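PDB 2C3H: alpha-amylase G-6 from Bacillus halodurans, which probably binds starch through this family 26 carbohydrate-binding module, one part of a longer amylase. Local coordinates for residues 23-28 / 59-64. Residues are numbered along the deposited sequence; the frame is centred on the assembly and turned at random.
Sequences YYYDTN and SVRLLF. With GLC (alpha-D-glucopyranose), chain I; GLC (alpha-D-glucopyranose), chain B.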
loop_
_atom_site.group_PDB
_atom_site.type_symbol
_atom_site.label_atom_id
_atom_site.label_comp_id
_atom_site.label_asym_id
_atom_site.label_seq_id
_atom_site.Cartn_x
_atom_site.Cartn_y
_atom_site.Cartn_z
ATOM N N TYR A 23 -2.392 1.574 3.932
ATOM C CA TYR A 23 -3.693 2.162 4.242
ATOM C C TYR A 23 -4.457 2.258 2.924
ATOM O O TYR A 23 -3.849 2.581 1.874
ATOM C CB TYR A 23 -3.549 3.520 4.963
ATOM C CG TYR A 23 -4.851 4.252 5.065
ATOM C CD1 TYR A 23 -5.754 3.963 6.100
ATOM C CD2 TYR A 23 -5.213 5.206 4.117
ATOM C CE1 TYR A 23 -6.975 4.622 6.201
ATOM C CE2 TYR A 23 -6.431 5.866 4.202
ATOM C CZ TYR A 23 -7.310 5.549 5.261
ATOM O OH TYR A 23 -8.532 6.153 5.371
ATOM N N TYR A 24 -5.766 1.972 2.947
ATOM C CA TYR A 24 -6.542 1.993 1.707
ATOM C C TYR A 24 -8.003 2.346 1.921
ATOM O O TYR A 24 -8.555 2.051 2.951
ATOM C CB TYR A 24 -6.407 0.645 0.967
ATOM C CG TYR A 24 -6.803 -0.586 1.781
ATOM C CD1 TYR A 24 -5.847 -1.296 2.542
ATOM C CD2 TYR A 24 -8.127 -1.061 1.748
ATOM C CE1 TYR A 24 -6.202 -2.402 3.254
ATOM C CE2 TYR A 24 -8.508 -2.175 2.477
ATOM C CZ TYR A 24 -7.555 -2.839 3.227
ATOM O OH TYR A 24 -7.929 -3.961 3.920
ATOM N N TYR A 25 -8.634 2.992 0.941
ATOM C CA TYR A 25 -10.044 3.371 1.071
ATOM C C TYR A 25 -10.555 3.419 -0.351
ATOM O O TYR A 25 -9.783 3.094 -1.281
ATOM C CB TYR A 25 -10.192 4.714 1.793
ATOM C CG TYR A 25 -9.518 5.872 1.072
ATOM C CD1 TYR A 25 -8.125 6.050 1.142
ATOM C CD2 TYR A 25 -10.266 6.781 0.313
ATOM C CE1 TYR A 25 -7.484 7.134 0.482
ATOM C CE2 TYR A 25 -9.629 7.872 -0.376
ATOM C CZ TYR A 25 -8.237 8.020 -0.260
ATOM O OH TYR A 25 -7.578 9.022 -0.907
ATOM N N ASP A 26 -11.824 3.827 -0.526
ATOM C CA ASP A 26 -12.529 3.741 -1.791
ATOM C C ASP A 26 -12.427 2.345 -2.405
ATOM O O ASP A 26 -12.240 2.241 -3.628
ATOM C CB ASP A 26 -11.936 4.714 -2.816
ATOM C CG ASP A 26 -12.441 6.123 -2.653
ATOM O OD1 ASP A 26 -13.019 6.452 -1.577
ATOM O OD2 ASP A 26 -12.255 6.984 -3.556
ATOM N N THR A 27 -12.512 1.288 -1.588
ATOM C CA THR A 27 -12.465 -0.046 -2.156
ATOM C C THR A 27 -13.656 -0.276 -3.092
ATOM O O THR A 27 -14.795 0.166 -2.838
ATOM C CB THR A 27 -12.350 -1.182 -1.104
ATOM O OG1 THR A 27 -13.387 -1.058 -0.134
ATOM C CG2 THR A 27 -11.074 -1.053 -0.292
ATOM N N ASN A 28 -13.356 -0.925 -4.206
ATOM C CA ASN A 28 -14.369 -1.369 -5.135
ATOM C C ASN A 28 -14.044 -2.783 -5.620
ATOM O O ASN A 28 -12.986 -3.023 -6.233
ATOM C CB ASN A 28 -14.485 -0.416 -6.309
ATOM C CG ASN A 28 -15.669 -0.739 -7.186
ATOM O OD1 ASN A 28 -16.735 -1.094 -6.676
ATOM N ND2 ASN A 28 -15.496 -0.642 -8.510
ATOM N N SER A 59 -10.464 -2.336 -7.517
ATOM C CA SER A 59 -9.772 -1.058 -7.420
ATOM C C SER A 59 -9.768 -0.524 -5.963
ATOM O O SER A 59 -10.602 -0.925 -5.124
ATOM C CB SER A 59 -10.372 -0.047 -8.397
ATOM O OG SER A 59 -11.568 0.496 -7.865
ATOM N N VAL A 60 -8.809 0.379 -5.707
ATOM C CA VAL A 60 -8.506 0.931 -4.401
ATOM C C VAL A 60 -7.756 2.273 -4.550
ATOM O O VAL A 60 -7.100 2.513 -5.577
ATOM C CB VAL A 60 -7.692 -0.116 -3.558
ATOM C CG1 VAL A 60 -6.217 0.229 -3.431
ATOM C CG2 VAL A 60 -8.295 -0.299 -2.207
ATOM N N ARG A 61 -7.902 3.152 -3.545
ATOM C CA ARG A 61 -6.952 4.249 -3.302
ATOM C C ARG A 61 -6.119 3.895 -2.080
ATOM O O ARG A 61 -6.638 3.389 -1.047
ATOM C CB ARG A 61 -7.656 5.593 -3.114
ATOM C CG ARG A 61 -8.296 6.089 -4.404
ATOM C CD ARG A 61 -8.829 7.532 -4.358
ATOM N NE ARG A 61 -9.133 7.986 -5.711
ATOM C CZ ARG A 61 -10.292 7.731 -6.336
ATOM N NH1 ARG A 61 -10.476 8.178 -7.561
ATOM N NH2 ARG A 61 -11.275 7.028 -5.743
ATOM N N LEU A 62 -4.814 4.093 -2.199
ATOM C CA LEU A 62 -3.950 3.636 -1.134
ATOM C C LEU A 62 -2.836 4.604 -0.755
ATOM O O LEU A 62 -2.327 5.372 -1.586
ATOM C CB LEU A 62 -3.418 2.215 -1.435
ATOM C CG LEU A 62 -2.441 2.089 -2.617
ATOM C CD1 LEU A 62 -0.906 2.309 -2.301
ATOM C CD2 LEU A 62 -2.681 0.759 -3.281
ATOM N N LEU A 63 -2.432 4.546 0.509
ATOM C CA LEU A 63 -1.261 5.284 0.947
ATOM C C LEU A 63 -0.351 4.303 1.679
ATOM O O LEU A 63 -0.840 3.410 2.385
ATOM C CB LEU A 63 -1.655 6.415 1.880
ATOM C CG LEU A 63 -2.347 7.593 1.230
ATOM C CD1 LEU A 63 -3.915 7.334 1.192
ATOM C CD2 LEU A 63 -1.986 8.899 1.905
ATOM N N PHE A 64 0.958 4.501 1.553
ATOM C CA PHE A 64 1.908 3.789 2.427
ATOM C C PHE A 64 2.212 4.644 3.654
ATOM O O PHE A 64 2.265 5.880 3.554
ATOM C CB PHE A 64 3.182 3.436 1.666
ATOM C CG PHE A 64 2.923 2.739 0.332
ATOM C CD1 PHE A 64 2.594 1.359 0.284
ATOM C CD2 PHE A 64 2.976 3.464 -0.872
ATOM C CE1 PHE A 64 2.367 0.696 -0.950
ATOM C CE2 PHE A 64 2.708 2.811 -2.136
ATOM C CZ PHE A 64 2.414 1.436 -2.174
HETATM C C1 GLC I . -6.185 9.715 3.275
HETATM C C2 GLC I . -6.010 10.633 2.089
HETATM C C3 GLC I . -7.151 11.619 2.016
HETATM C C4 GLC I . -8.479 10.861 2.062
HETATM C C5 GLC I . -8.581 10.052 3.333
HETATM C C6 GLC I . -9.828 9.192 3.321
HETATM O O2 GLC I . -4.829 11.367 2.277
HETATM O O3 GLC I . -6.962 12.371 0.822
HETATM O O4 GLC I . -9.575 11.741 2.002
HETATM O O5 GLC I . -7.472 9.172 3.441
HETATM O O6 GLC I . -9.772 8.249 4.371
HETATM C C1 GLC B . -4.110 10.884 8.329
HETATM C C2 GLC B . -3.251 10.945 7.071
HETATM C C3 GLC B . -4.127 11.244 5.865
HETATM C C4 GLC B . -5.186 10.158 5.774
HETATM C C5 GLC B . -6.008 10.125 7.048
HETATM C C6 GLC B . -7.055 9.025 6.964
HETATM O O1 GLC B . -4.645 12.162 8.628
HETATM O O2 GLC B . -2.248 11.928 7.194
HETATM O O3 GLC B . -3.430 11.320 4.620
HETATM O O4 GLC B . -6.012 10.531 4.702
HETATM O O5 GLC B . -5.167 9.934 8.187
HETATM O O6 GLC B . -7.886 8.984 8.119
HETATM O O HOH W 1 -12.054 2.684 -6.288
#
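Tyr25 lies between Arg61 and a bound glucose. Its CB rises from the sheet on the side shared with Tyr23 and Leu63. CG falls between the backbone N and the carbonyl carbon (chi1 61°), which lays the ring across the neighbouring strand. C6 of the chain I glucose sits over the ring centre, 3.8 Å above its plane, in reach of CG and CD2. On the opposite face CB of Arg61 makes a CH-pi contact, 4.0 Å from the ring centroid. CE1 meets CD1 of Leu63 edge-on at 3.6 Å. CZ is caught between Arg61 CB and C4 of the sugar. OH is hydrogen-bonded to the backbone N of Gly79, which fixes the ring's far end.

Tyr23 lines the same sugar site, its OH 2.6 Å from O6 of the chain I glucose in a hydrogen bond. Leu63 CD1 touches the edges of both tyrosine rings. Asp26 OD2 and Arg61 NH2 form a salt bridge, but at 2.4 Å the distance is too short to trust in detail.

Paired antiparallel backbone hydrogen bonds join Tyr23 to Leu63, Tyr25 to Arg61 and Asn28 to Ser59. A beta bulge shifts the register after Tyr25. Strand 21-28 is an outer strand of a three-stranded antiparallel sheet, with 59-65 in the middle and 71-82 beyond. Val60 and Leu62 pack against strand 7-12 of the second sheet, while Tyr23 and Tyr25 face the sugar, which Gln71, Gly76 and Glu77 also bind.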